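Local coordinates for adhesion and penetration protein autotransporter (Haemophilus influenzae, PDB 3SYJ) that promotes adherence to and invasion of host cells, mediates bacterial aggregation by self-association, and is probably a serine protease, at residues 365-371 / 390-396; 403-409 / 423-429; 820-824 / 865-869. One frame throughout, in Å; residues are numbered along the deposited sequence.

How the contacts relate
All three contacts lie in the elongated beta-helix of the passenger domain and come one after another along the chain. Contacts 1 and 2 are close neighbours, their centres about 14 Å apart. Strand 391-394 of contact 1 is followed in sequence by strand 403-407 of contact 2. Both contacts reach the parallel sheet that includes strands 363-366, 403-407 and 423-427. Contact 3 lies far off, within the pertactin-like region, its centre about 82 Å from that of contact 1 and 74 Å from that of contact 2. Contacts 1 and 2 thus join successive coils at one end of the solenoid, and contact 3 packs a loop on a strand toward the other.

Contact 1 (365-371 / 390-396); sequences FEGNFTV and STVTWKV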
ATOM      1  N   PHE A 365      51.602  19.429  31.196  1.00 16.37           N
ATOM      2  CA  PHE A 365      51.334  18.239  31.996  1.00 19.47           C
ATOM      3  C   PHE A 365      51.376  16.985  31.131  1.00 19.60           C
ATOM      4  O   PHE A 365      50.677  16.891  30.120  1.00 18.56           O
ATOM      5  CB  PHE A 365      49.994  18.353  32.732  1.00 17.08           C
ATOM      6  CG  PHE A 365      49.979  19.402  33.820  1.00 18.24           C
ATOM      7  CD1 PHE A 365      50.456  19.113  35.092  1.00 18.13           C
ATOM      8  CD2 PHE A 365      49.486  20.677  33.570  1.00 15.57           C
ATOM      9  CE1 PHE A 365      50.441  20.077  36.099  1.00 14.92           C
ATOM     10  CE2 PHE A 365      49.471  21.646  34.572  1.00 18.21           C
ATOM     11  CZ  PHE A 365      49.948  21.341  35.842  1.00 14.48           C
ATOM     12  N   GLU A 366      52.223  16.037  31.519  1.00 18.37           N
ATOM     13  CA  GLU A 366      52.267  14.728  30.872  1.00 22.20           C
ATOM     14  C   GLU A 366      51.876  13.655  31.894  1.00 20.36           C
ATOM     15  O   GLU A 366      52.634  13.365  32.809  1.00 22.51           O
ATOM     16  CB  GLU A 366      53.660  14.465  30.302  1.00 22.88           C
ATOM     17  CG  GLU A 366      53.941  13.021  29.956  1.00 30.51           C
ATOM     18  CD  GLU A 366      53.641  12.687  28.511  1.00 50.92           C
ATOM     19  OE1 GLU A 366      54.404  13.146  27.629  1.00 61.10           O
ATOM     20  OE2 GLU A 366      52.657  11.952  28.258  1.00 49.33           O
ATOM     21  N   GLY A 367      50.686  13.081  31.745  1.00 19.97           N
ATOM     22  CA  GLY A 367      50.163  12.166  32.742  1.00 18.95           C
ATOM     23  C   GLY A 367      49.112  12.855  33.597  1.00 21.00           C
ATOM     24  O   GLY A 367      48.923  14.070  33.506  1.00 16.93           O
ATOM     25  N   ASN A 368      48.416  12.085  34.425  1.00 20.02           N
ATOM     26  CA  ASN A 368      47.328  12.635  35.224  1.00 19.47           C
ATOM     27  C   ASN A 368      47.838  13.409  36.427  1.00 16.81           C
ATOM     28  O   ASN A 368      48.796  12.995  37.072  1.00 21.63           O
ATOM     29  CB  ASN A 368      46.390  11.524  35.684  1.00 23.30           C
ATOM     30  CG  ASN A 368      45.867  10.707  34.533  1.00 26.48           C
ATOM     31  OD1 ASN A 368      45.509  11.255  33.490  1.00 22.25           O
ATOM     32  ND2 ASN A 368      45.829   9.387  34.705  1.00 21.38           N
ATOM     33  N   PHE A 369      47.199  14.537  36.716  1.00 15.76           N
ATOM     34  CA  PHE A 369      47.560  15.363  37.860  1.00 16.40           C
ATOM     35  C   PHE A 369      46.337  15.884  38.599  1.00 17.25           C
ATOM     36  O   PHE A 369      45.290  16.132  37.999  1.00 18.60           O
ATOM     37  CB  PHE A 369      48.441  16.542  37.434  1.00 15.20           C
ATOM     38  CG  PHE A 369      49.895  16.198  37.328  1.00 17.85           C
ATOM     39  CD1 PHE A 369      50.385  15.544  36.210  1.00 17.51           C
ATOM     40  CD2 PHE A 369      50.771  16.514  38.351  1.00 16.84           C
ATOM     41  CE1 PHE A 369      51.730  15.217  36.117  1.00 21.61           C
ATOM     42  CE2 PHE A 369      52.116  16.183  38.268  1.00 18.15           C
ATOM     43  CZ  PHE A 369      52.598  15.537  37.149  1.00 17.76           C
ATOM     44  N   THR A 370      46.493  16.044  39.908  1.00 15.21           N
ATOM     45  CA  THR A 370      45.523  16.729  40.747  1.00 14.01           C
ATOM     46  C   THR A 370      46.192  18.009  41.207  1.00 15.69           C
ATOM     47  O   THR A 370      47.265  17.969  41.807  1.00 18.14           O
ATOM     48  CB  THR A 370      45.127  15.886  41.978  1.00 16.27           C
ATOM     49  OG1 THR A 370      44.566  14.637  41.543  1.00 16.41           O
ATOM     50  CG2 THR A 370      44.106  16.629  42.838  1.00 15.09           C
ATOM     51  N   VAL A 371      45.578  19.143  40.893  1.00 15.70           N
ATOM     52  CA  VAL A 371      46.175  20.431  41.192  1.00 14.61           C
ATOM     53  C   VAL A 371      45.249  21.168  42.134  1.00 19.02           C
ATOM     54  O   VAL A 371      44.093  21.441  41.808  1.00 15.74           O
ATOM     55  CB  VAL A 371      46.407  21.245  39.915  1.00 15.30           C
ATOM     56  CG1 VAL A 371      47.179  22.502  40.225  1.00 14.42           C
ATOM     57  CG2 VAL A 371      47.169  20.403  38.902  1.00 15.84           C
ATOM     58  N   SER A 390      45.880  12.381  28.893  1.00 21.04           N
ATOM     59  CA  SER A 390      46.154  12.814  30.251  1.00 20.51           C
ATOM     60  C   SER A 390      44.991  13.634  30.762  1.00 19.98           C
ATOM     61  O   SER A 390      44.349  14.344  29.992  1.00 19.97           O
ATOM     62  CB  SER A 390      47.430  13.644  30.301  1.00 18.74           C
ATOM     63  OG  SER A 390      48.541  12.878  29.881  1.00 21.03           O
ATOM     64  N   THR A 391      44.702  13.523  32.055  1.00 15.84           N
ATOM     65  CA  THR A 391      43.673  14.349  32.663  1.00 16.64           C
ATOM     66  C   THR A 391      44.267  15.142  33.816  1.00 18.67           C
ATOM     67  O   THR A 391      44.950  14.592  34.685  1.00 19.77           O
ATOM     68  CB  THR A 391      42.458  13.521  33.166  1.00 23.64           C
ATOM     69  OG1 THR A 391      41.834  12.839  32.067  1.00 20.99           O
ATOM     70  CG2 THR A 391      41.432  14.428  33.825  1.00 15.91           C
ATOM     71  N   VAL A 392      44.021  16.444  33.808  1.00 14.20           N
ATOM     72  CA  VAL A 392      44.499  17.301  34.872  1.00 16.17           C
ATOM     73  C   VAL A 392      43.306  17.878  35.605  1.00 18.80           C
ATOM     74  O   VAL A 392      42.573  18.699  35.062  1.00 17.45           O
ATOM     75  CB  VAL A 392      45.414  18.435  34.350  1.00 15.68           C
ATOM     76  CG1 VAL A 392      45.745  19.409  35.475  1.00 15.18           C
ATOM     77  CG2 VAL A 392      46.692  17.861  33.772  1.00 13.86           C
ATOM     78  N   THR A 393      43.099  17.413  36.834  1.00 20.71           N
ATOM     79  CA  THR A 393      42.039  17.937  37.676  1.00 18.35           C
ATOM     80  C   THR A 393      42.481  19.274  38.264  1.00 18.37           C
ATOM     81  O   THR A 393      43.383  19.326  39.099  1.00 21.43           O
ATOM     82  CB  THR A 393      41.686  16.944  38.776  1.00 18.65           C
ATOM     83  OG1 THR A 393      41.393  15.673  38.182  1.00 19.42           O
ATOM     84  CG2 THR A 393      40.468  17.425  39.554  1.00 20.22           C
ATOM     85  N   TRP A 394      41.850  20.351  37.806  1.00 15.14           N
ATOM     86  CA  TRP A 394      42.313  21.707  38.077  1.00 18.83           C
ATOM     87  C   TRP A 394      41.403  22.386  39.089  1.00 19.98           C
ATOM     88  O   TRP A 394      40.297  22.798  38.754  1.00 19.80           O
ATOM     89  CB  TRP A 394      42.341  22.510  36.769  1.00 17.58           C
ATOM     90  CG  TRP A 394      43.037  23.841  36.862  1.00 15.49           C
ATOM     91  CD1 TRP A 394      42.448  25.067  36.970  1.00 18.02           C
ATOM     92  CD2 TRP A 394      44.452  24.078  36.844  1.00 15.45           C
ATOM     93  NE1 TRP A 394      43.406  26.049  37.026  1.00 16.34           N
ATOM     94  CE2 TRP A 394      44.646  25.467  36.956  1.00 16.40           C
ATOM     95  CE3 TRP A 394      45.574  23.248  36.752  1.00 13.76           C
ATOM     96  CZ2 TRP A 394      45.913  26.047  36.980  1.00 14.00           C
ATOM     97  CZ3 TRP A 394      46.828  23.822  36.779  1.00 12.46           C
ATOM     98  CH2 TRP A 394      46.987  25.209  36.893  1.00 15.19           C
ATOM     99  N   LYS A 395      41.864  22.497  40.331  1.00 21.70           N
ATOM    100  CA  LYS A 395      41.008  23.003  41.403  1.00 21.59           C
ATOM    101  C   LYS A 395      41.393  24.415  41.833  1.00 20.61           C
ATOM    102  O   LYS A 395      41.025  24.874  42.913  1.00 21.84           O
ATOM    103  CB  LYS A 395      41.039  22.049  42.596  1.00 17.20           C
ATOM    104  CG  LYS A 395      40.454  20.685  42.273  1.00 21.35           C
ATOM    105  CD  LYS A 395      40.607  19.693  43.421  1.00 18.15           C
ATOM    106  CE  LYS A 395      39.996  18.350  43.045  1.00 22.39           C
ATOM    107  NZ  LYS A 395      40.332  17.261  44.008  1.00 21.23           N
ATOM    108  N   VAL A 396      42.129  25.103  40.970  1.00 20.24           N
ATOM    109  CA  VAL A 396      42.663  26.416  41.290  1.00 17.71           C
ATOM    110  C   VAL A 396      41.994  27.485  40.445  1.00 18.70           C
ATOM    111  O   VAL A 396      41.919  27.359  39.223  1.00 17.41           O
ATOM    112  CB  VAL A 396      44.175  26.441  41.059  1.00 15.64           C
ATOM    113  CG1 VAL A 396      44.709  27.840  41.195  1.00 20.38           C
ATOM    114  CG2 VAL A 396      44.848  25.529  42.061  1.00 22.18           C
TER
HETATM  115  O   HOH W   1      43.386  10.341  32.138  1.00 26.38           O
HETATM  116  O   HOH W   2      43.313  14.068  37.302  1.00 20.80           O
HETATM  117  O   HOH W   3      42.074  14.419  40.720  1.00 22.59           O
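Phe365 lies across Val392, its CB 3.5 Å from CG2 of that valine, and the two side chains meet at about a right angle. CG1 of Val392 lies over one face of the Phe365 ring. The same methyl reaches CG2 of Val371, at 3.8 Å. Val371 leans on the Trp394 indole, with CG1 3.7 Å from CZ3. With CG anti to the backbone N (chi1 -169°), the indole swings back toward Val371 and Phe365. Phe369, Val371, Val392 and Trp394 lie on one face of the paired strands; Phe365 comes to them from the preceding strand 363-366.

The other face is polar. Thr370 and Thr393 share it, and one water bridges their hydroxyls; Thr370 OG1 is also hydrogen-bonded to Gln347 NE2. A second water links Thr393 OG1 to the carbonyl O of Phe369.

Phe369, Thr370 and Val371 pair in parallel with Val392, Thr393 and Trp394. Backbone bonds run on to Lys395 N, which donates to Val371 O. At the other end side chains take over from the backbone. Gly367 N donates to Ser390 OG at 2.8 Å, and Thr391 N to Asn368 OD1, also at 2.8 Å and in the carbonyl plane.

This is the coil-to-coil stacking of a right-handed parallel beta-helix, with the apolar face turned to its core. Strand 348-352 flanks 369-371 through Leu350 and Phe352. Strand 411-414 continues beyond 391-394, where Leu412 meets Val392 and Trp394.

Contact 2 (403-409 / 423-429); sequences RLSKIGK and SISVGDG
The Arg403 guanidinium rests with one face on Ser425 CB, which sits over its centre 3.4 Å from CZ. A bend at chi3 (74°) folds the arginine back over that serine. The group also makes a cation-pi contact with Phe94, and its NH2 is hydrogen-bonded to Tyr96 OH. Ser425 OG is in turn bonded to Thr126 OG1. On the other face of the strands, Leu404 and Ile424 lie side by side and point the same way, with CD2 of the leucine 3.8 Å from CD1 of the isoleucine.

The two strands pair in parallel as successive coils of the passenger beta-helix. Leu404 O receives Ser425 N at 2.8 Å, and Lys406 N donates to Ser425 O at 3.0 Å.

Lys406 curls on itself through bends at chi2 and chi4 and reaches the corner at Asp428 and Gly429. Its NZ donates to Asp428 O at 3.0 Å and to Ile407 O at 2.8 Å, and Gly410 O is a further acceptor. The ammonium approaches Asp428 O and Ile407 O from above their carbonyl planes. The Asp428 carboxylate reaches Lys409 NZ through two waters, one at each oxygen. A third water joins Asp428 OD2 to Gly408 N.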
ATOM      1  N   ARG A 403      42.952  35.823  30.800  1.00 21.50           N
ATOM      2  CA  ARG A 403      42.465  34.707  30.003  1.00 15.77           C
ATOM      3  C   ARG A 403      43.414  33.520  30.134  1.00 16.42           C
ATOM      4  O   ARG A 403      44.627  33.660  29.961  1.00 14.12           O
ATOM      5  CB  ARG A 403      42.364  35.116  28.531  1.00 19.08           C
ATOM      6  CG  ARG A 403      41.334  34.353  27.721  1.00 16.37           C
ATOM      7  CD  ARG A 403      41.480  34.672  26.239  1.00 14.94           C
ATOM      8  NE  ARG A 403      42.662  34.018  25.699  1.00 17.18           N
ATOM      9  CZ  ARG A 403      42.883  33.809  24.406  1.00 17.12           C
ATOM     10  NH1 ARG A 403      42.004  34.219  23.495  1.00 15.00           N
ATOM     11  NH2 ARG A 403      43.988  33.181  24.027  1.00 13.13           N
ATOM     12  N   LEU A 404      42.860  32.353  30.440  1.00 13.91           N
ATOM     13  CA  LEU A 404      43.650  31.134  30.493  1.00 16.10           C
ATOM     14  C   LEU A 404      43.620  30.464  29.122  1.00 13.95           C
ATOM     15  O   LEU A 404      42.555  30.330  28.520  1.00 13.56           O
ATOM     16  CB  LEU A 404      43.125  30.190  31.589  1.00 14.89           C
ATOM     17  CG  LEU A 404      43.905  28.892  31.854  1.00 20.29           C
ATOM     18  CD1 LEU A 404      43.792  28.439  33.313  1.00 20.85           C
ATOM     19  CD2 LEU A 404      43.486  27.760  30.909  1.00 18.07           C
ATOM     20  N   SER A 405      44.795  30.070  28.632  1.00 12.68           N
ATOM     21  CA  SER A 405      44.931  29.358  27.363  1.00 12.64           C
ATOM     22  C   SER A 405      45.073  27.855  27.581  1.00 11.30           C
ATOM     23  O   SER A 405      46.028  27.396  28.222  1.00 14.87           O
ATOM     24  CB  SER A 405      46.163  29.859  26.611  1.00 13.45           C
ATOM     25  OG  SER A 405      46.004  31.200  26.192  1.00 15.92           O
ATOM     26  N   LYS A 406      44.134  27.088  27.044  1.00 10.74           N
ATOM     27  CA  LYS A 406      44.174  25.634  27.178  1.00 13.93           C
ATOM     28  C   LYS A 406      44.492  24.985  25.846  1.00 12.30           C
ATOM     29  O   LYS A 406      43.739  25.124  24.883  1.00 11.92           O
ATOM     30  CB  LYS A 406      42.847  25.090  27.726  1.00 12.00           C
ATOM     31  CG  LYS A 406      42.558  23.622  27.356  1.00 11.67           C
ATOM     32  CD  LYS A 406      43.243  22.650  28.302  1.00 14.78           C
ATOM     33  CE  LYS A 406      43.004  21.188  27.915  1.00 15.69           C
ATOM     34  NZ  LYS A 406      43.748  20.781  26.694  1.00 13.98           N
ATOM     35  N   ILE A 407      45.617  24.285  25.795  1.00 12.09           N
ATOM     36  CA  ILE A 407      46.013  23.577  24.585  1.00 15.44           C
ATOM     37  C   ILE A 407      46.402  22.143  24.917  1.00 13.11           C
ATOM     38  O   ILE A 407      46.273  21.713  26.057  1.00 17.08           O
ATOM     39  CB  ILE A 407      47.169  24.285  23.841  1.00 14.09           C
ATOM     40  CG1 ILE A 407      48.390  24.448  24.748  1.00 16.80           C
ATOM     41  CG2 ILE A 407      46.725  25.640  23.328  1.00 14.89           C
ATOM     42  CD1 ILE A 407      49.570  25.095  24.042  1.00 15.29           C
ATOM     43  N   GLY A 408      46.879  21.407  23.922  1.00 13.68           N
ATOM     44  CA  GLY A 408      47.159  19.997  24.101  1.00 14.00           C
ATOM     45  C   GLY A 408      45.903  19.163  23.909  1.00 18.77           C
ATOM     46  O   GLY A 408      44.780  19.643  24.107  1.00 16.40           O
ATOM     47  N   LYS A 409      46.091  17.911  23.511  1.00 15.64           N
ATOM     48  CA  LYS A 409      44.964  17.027  23.249  1.00 18.98           C
ATOM     49  C   LYS A 409      44.315  16.496  24.528  1.00 18.74           C
ATOM     50  O   LYS A 409      43.246  15.899  24.469  1.00 15.27           O
ATOM     51  CB  LYS A 409      45.403  15.848  22.379  1.00 23.59           C
ATOM     52  CG  LYS A 409      45.825  16.212  20.965  1.00 20.85           C
ATOM     53  CD  LYS A 409      46.308  14.971  20.237  1.00 21.07           C
ATOM     54  CE  LYS A 409      46.865  15.317  18.870  1.00 30.90           C
ATOM     55  NZ  LYS A 409      45.831  15.971  18.013  1.00 33.11           N
ATOM     56  N   SER A 423      38.816  34.195  32.676  1.00 12.92           N
ATOM     57  CA  SER A 423      38.133  33.558  31.554  1.00 15.50           C
ATOM     58  C   SER A 423      39.004  32.460  30.942  1.00 12.18           C
ATOM     59  O   SER A 423      40.069  32.139  31.461  1.00 14.34           O
ATOM     60  CB  SER A 423      37.745  34.594  30.498  1.00 15.62           C
ATOM     61  OG  SER A 423      38.898  35.248  29.998  1.00 14.14           O
ATOM     62  N   ILE A 424      38.551  31.881  29.839  1.00 14.43           N
ATOM     63  CA  ILE A 424      39.309  30.807  29.210  1.00 14.38           C
ATOM     64  C   ILE A 424      39.157  30.775  27.693  1.00 13.63           C
ATOM     65  O   ILE A 424      38.087  31.077  27.153  1.00 15.86           O
ATOM     66  CB  ILE A 424      38.912  29.433  29.788  1.00 12.86           C
ATOM     67  CG1 ILE A 424      39.816  28.320  29.235  1.00 12.88           C
ATOM     68  CG2 ILE A 424      37.449  29.143  29.499  1.00 12.90           C
ATOM     69  CD1 ILE A 424      39.821  27.056  30.069  1.00 10.28           C
ATOM     70  N   SER A 425      40.241  30.416  27.010  1.00 11.98           N
ATOM     71  CA  SER A 425      40.171  30.089  25.586  1.00 12.42           C
ATOM     72  C   SER A 425      40.571  28.633  25.392  1.00 12.83           C
ATOM     73  O   SER A 425      41.694  28.240  25.711  1.00 13.25           O
ATOM     74  CB  SER A 425      41.076  31.004  24.759  1.00 14.18           C
ATOM     75  OG  SER A 425      41.118  30.585  23.409  1.00 15.92           O
ATOM     76  N   VAL A 426      39.651  27.831  24.875  1.00 11.50           N
ATOM     77  CA  VAL A 426      39.897  26.410  24.704  1.00 12.70           C
ATOM     78  C   VAL A 426      40.295  26.121  23.262  1.00 13.58           C
ATOM     79  O   VAL A 426      39.442  26.050  22.367  1.00 13.53           O
ATOM     80  CB  VAL A 426      38.645  25.589  25.065  1.00 16.21           C
ATOM     81  CG1 VAL A 426      38.951  24.078  24.998  1.00 11.94           C
ATOM     82  CG2 VAL A 426      38.127  25.998  26.441  1.00 10.67           C
ATOM     83  N   GLY A 427      41.594  25.961  23.036  1.00 12.50           N
ATOM     84  CA  GLY A 427      42.108  25.783  21.689  1.00 11.26           C
ATOM     85  C   GLY A 427      42.203  24.327  21.272  1.00 16.23           C
ATOM     86  O   GLY A 427      42.011  23.994  20.103  1.00 14.89           O
ATOM     87  N   ASP A 428      42.482  23.445  22.231  1.00 15.35           N
ATOM     88  CA  ASP A 428      42.725  22.040  21.909  1.00 16.63           C
ATOM     89  C   ASP A 428      42.298  21.127  23.057  1.00 16.96           C
ATOM     90  O   ASP A 428      42.313  21.526  24.224  1.00 16.31           O
ATOM     91  CB  ASP A 428      44.209  21.824  21.573  1.00 13.29           C
ATOM     92  CG  ASP A 428      44.450  20.563  20.763  1.00 17.95           C
ATOM     93  OD1 ASP A 428      43.470  19.842  20.467  1.00 20.32           O
ATOM     94  OD2 ASP A 428      45.621  20.290  20.418  1.00 18.86           O
ATOM     95  N   GLY A 429      41.904  19.905  22.723  1.00 14.64           N
ATOM     96  CA  GLY A 429      41.568  18.925  23.742  1.00 16.34           C
ATOM     97  C   GLY A 429      40.224  19.185  24.393  1.00 16.04           C
ATOM     98  O   GLY A 429      39.299  19.680  23.751  1.00 17.14           O
TER
HETATM   99  O   HOH W   4      47.468  21.853  21.196  1.00 19.47           O
HETATM  100  O   HOH W   5      46.796  18.721  18.686  1.00 20.99           O
HETATM  101  O   HOH W   6      43.615  17.831  18.513  1.00 29.58           O

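Contact 3 (820-824 / 865-869); sequences LNSAY and FQFTS
Tyr824 lays its ring on Gln866. CB of the glutamine sits over the ring face, 3.7 Å from its centroid. The amide is stacked on the ring as well, the two planes 24° apart, and Gln866 OE1 comes within 3.3 Å of Tyr824 CE2. The carbonyl O of Phe867 lies in the ring plane at the edge, 3.3 Å from Tyr824 CD1. Thr868 CG2 is at the edge too and also touches Tyr824 CA, at 3.6 Å. A chi1 of -177° carries the ring out from the turn and over Gln866.

A second contact is made by Leu820. Its CD1 sits over the face of the Phe867 ring, 3.5 Å from the centroid, in a CH-pi contact. One backbone bond joins the segments: Leu820 N donates to Gln866 O at 3.1 Å and nearly straight (170°).

Polar groups further out fix these positions. Asn821 OD1 accepts from Ala823 N at 2.9 Å, which makes an Asx turn and curls the chain toward Tyr824. The ND2 of Asn821 is bonded to Arg849 O and to Asp877 OD1. Asp877 also takes Thr868 OG1 through its other oxygen. Tyr824 OH is bonded to Ser892 OG, and Gln866 OE1 to Thr819 OG1, so both stacked groups are held at their polar ends.

In this pertactin-like part of the passenger beta-helix, a loop leaving strand 816-819 packs on strand 862-870, with which 816-819 pairs in parallel. Strand 887-895 also pairs in parallel with strand 862-870, and its Leu891 and Val893 pack on Phe867. Strand 875-881 is antiparallel to 862-870, and its Leu879 touches Phe867 too.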
ATOM      1  N   LEU A 820     -10.868  10.145 -19.172  1.00 35.45           N
ATOM      2  CA  LEU A 820     -11.350   9.052 -18.332  1.00 37.06           C
ATOM      3  C   LEU A 820     -10.440   7.830 -18.352  1.00 37.25           C
ATOM      4  O   LEU A 820     -10.489   6.999 -17.450  1.00 39.30           O
ATOM      5  CB  LEU A 820     -12.767   8.644 -18.747  1.00 42.81           C
ATOM      6  CG  LEU A 820     -13.905   9.646 -18.532  1.00 37.05           C
ATOM      7  CD1 LEU A 820     -15.234   9.032 -18.942  1.00 38.21           C
ATOM      8  CD2 LEU A 820     -13.963  10.087 -17.086  1.00 38.57           C
ATOM      9  N   ASN A 821      -9.611   7.728 -19.383  1.00 39.99           N
ATOM     10  CA  ASN A 821      -8.783   6.546 -19.581  1.00 41.48           C
ATOM     11  C   ASN A 821      -7.416   6.882 -20.160  1.00 44.49           C
ATOM     12  O   ASN A 821      -7.296   7.676 -21.105  1.00 44.36           O
ATOM     13  CB  ASN A 821      -9.506   5.541 -20.486  1.00 46.72           C
ATOM     14  CG  ASN A 821      -8.938   4.133 -20.374  1.00 45.77           C
ATOM     15  OD1 ASN A 821      -7.778   3.884 -20.715  1.00 45.40           O
ATOM     16  ND2 ASN A 821      -9.761   3.202 -19.903  1.00 40.51           N
ATOM     17  N   SER A 822      -6.386   6.260 -19.592  1.00 41.37           N
ATOM     18  CA  SER A 822      -5.005   6.495 -20.004  1.00 47.38           C
ATOM     19  C   SER A 822      -4.724   6.053 -21.441  1.00 44.97           C
ATOM     20  O   SER A 822      -3.690   6.395 -22.014  1.00 47.98           O
ATOM     21  CB  SER A 822      -4.043   5.786 -19.045  1.00 45.36           C
ATOM     22  OG  SER A 822      -4.183   4.375 -19.140  1.00 45.76           O
ATOM     23  N   ALA A 823      -5.646   5.297 -22.021  1.00 44.12           N
ATOM     24  CA  ALA A 823      -5.454   4.769 -23.366  1.00 47.07           C
ATOM     25  C   ALA A 823      -5.862   5.779 -24.433  1.00 50.24           C
ATOM     26  O   ALA A 823      -5.676   5.549 -25.629  1.00 50.74           O
ATOM     27  CB  ALA A 823      -6.225   3.472 -23.541  1.00 48.64           C
ATOM     28  N   TYR A 824      -6.407   6.905 -23.994  1.00 47.09           N
ATOM     29  CA  TYR A 824      -6.960   7.884 -24.916  1.00 44.55           C
ATOM     30  C   TYR A 824      -5.935   8.453 -25.900  1.00 49.65           C
ATOM     31  O   TYR A 824      -6.290   8.806 -27.024  1.00 50.52           O
ATOM     32  CB  TYR A 824      -7.657   9.002 -24.141  1.00 45.01           C
ATOM     33  CG  TYR A 824      -8.326  10.041 -25.011  1.00 42.56           C
ATOM     34  CD1 TYR A 824      -9.660   9.907 -25.395  1.00 42.44           C
ATOM     35  CD2 TYR A 824      -7.630  11.162 -25.439  1.00 40.57           C
ATOM     36  CE1 TYR A 824     -10.273  10.860 -26.187  1.00 41.79           C
ATOM     37  CE2 TYR A 824      -8.233  12.118 -26.226  1.00 40.29           C
ATOM     38  CZ  TYR A 824      -9.551  11.964 -26.598  1.00 42.04           C
ATOM     39  OH  TYR A 824     -10.140  12.919 -27.385  1.00 44.32           O
ATOM     40  N   PHE A 865     -14.864  16.209 -21.265  1.00 37.21           N
ATOM     41  CA  PHE A 865     -14.571  14.835 -20.873  1.00 33.73           C
ATOM     42  C   PHE A 865     -14.122  14.050 -22.106  1.00 38.41           C
ATOM     43  O   PHE A 865     -14.800  14.062 -23.130  1.00 39.80           O
ATOM     44  CB  PHE A 865     -15.796  14.164 -20.252  1.00 33.66           C
ATOM     45  CG  PHE A 865     -16.179  14.706 -18.897  1.00 34.96           C
ATOM     46  CD1 PHE A 865     -15.562  14.242 -17.746  1.00 35.91           C
ATOM     47  CD2 PHE A 865     -17.175  15.662 -18.773  1.00 33.34           C
ATOM     48  CE1 PHE A 865     -15.925  14.731 -16.499  1.00 29.18           C
ATOM     49  CE2 PHE A 865     -17.540  16.154 -17.531  1.00 30.05           C
ATOM     50  CZ  PHE A 865     -16.915  15.688 -16.395  1.00 26.58           C
ATOM     51  N   GLN A 866     -12.975  13.380 -22.010  1.00 37.76           N
ATOM     52  CA  GLN A 866     -12.459  12.563 -23.108  1.00 37.07           C
ATOM     53  C   GLN A 866     -12.709  11.076 -22.864  1.00 36.92           C
ATOM     54  O   GLN A 866     -12.291  10.523 -21.844  1.00 38.69           O
ATOM     55  CB  GLN A 866     -10.966  12.827 -23.326  1.00 37.64           C
ATOM     56  CG  GLN A 866     -10.660  14.248 -23.757  1.00 37.27           C
ATOM     57  CD  GLN A 866      -9.188  14.481 -24.061  1.00 39.79           C
ATOM     58  OE1 GLN A 866      -8.307  13.876 -23.453  1.00 36.57           O
ATOM     59  NE2 GLN A 866      -8.917  15.381 -24.999  1.00 37.96           N
ATOM     60  N   PHE A 867     -13.400  10.439 -23.808  1.00 35.71           N
ATOM     61  CA  PHE A 867     -13.799   9.039 -23.688  1.00 37.29           C
ATOM     62  C   PHE A 867     -13.034   8.143 -24.653  1.00 42.08           C
ATOM     63  O   PHE A 867     -12.633   8.577 -25.737  1.00 41.42           O
ATOM     64  CB  PHE A 867     -15.291   8.883 -23.997  1.00 36.02           C
ATOM     65  CG  PHE A 867     -16.201   9.267 -22.867  1.00 35.00           C
ATOM     66  CD1 PHE A 867     -16.918   8.301 -22.181  1.00 36.02           C
ATOM     67  CD2 PHE A 867     -16.357  10.595 -22.503  1.00 36.07           C
ATOM     68  CE1 PHE A 867     -17.770   8.653 -21.145  1.00 33.54           C
ATOM     69  CE2 PHE A 867     -17.202  10.952 -21.466  1.00 31.38           C
ATOM     70  CZ  PHE A 867     -17.908   9.981 -20.789  1.00 31.12           C
ATOM     71  N   THR A 868     -12.832   6.892 -24.253  1.00 37.42           N
ATOM     72  CA  THR A 868     -12.467   5.846 -25.195  1.00 39.60           C
ATOM     73  C   THR A 868     -13.634   4.870 -25.250  1.00 41.67           C
ATOM     74  O   THR A 868     -14.418   4.778 -24.302  1.00 35.19           O
ATOM     75  CB  THR A 868     -11.177   5.093 -24.794  1.00 41.54           C
ATOM     76  OG1 THR A 868     -11.398   4.352 -23.589  1.00 40.18           O
ATOM     77  CG2 THR A 868     -10.016   6.061 -24.597  1.00 42.11           C
ATOM     78  N   SER A 869     -13.753   4.142 -26.355  1.00 42.80           N
ATOM     79  CA  SER A 869     -14.851   3.194 -26.507  1.00 40.10           C
ATOM     80  C   SER A 869     -14.554   2.090 -27.517  1.00 40.01           C
ATOM     81  O   SER A 869     -13.641   2.202 -28.336  1.00 40.94           O
ATOM     82  CB  SER A 869     -16.121   3.930 -26.932  1.00 34.92           C
ATOM     83  OG  SER A 869     -16.022   4.363 -28.281  1.00 36.44           O
TER
HETATM   84  O   HOH W   7     -10.612   8.238 -21.796  1.00 39.80           O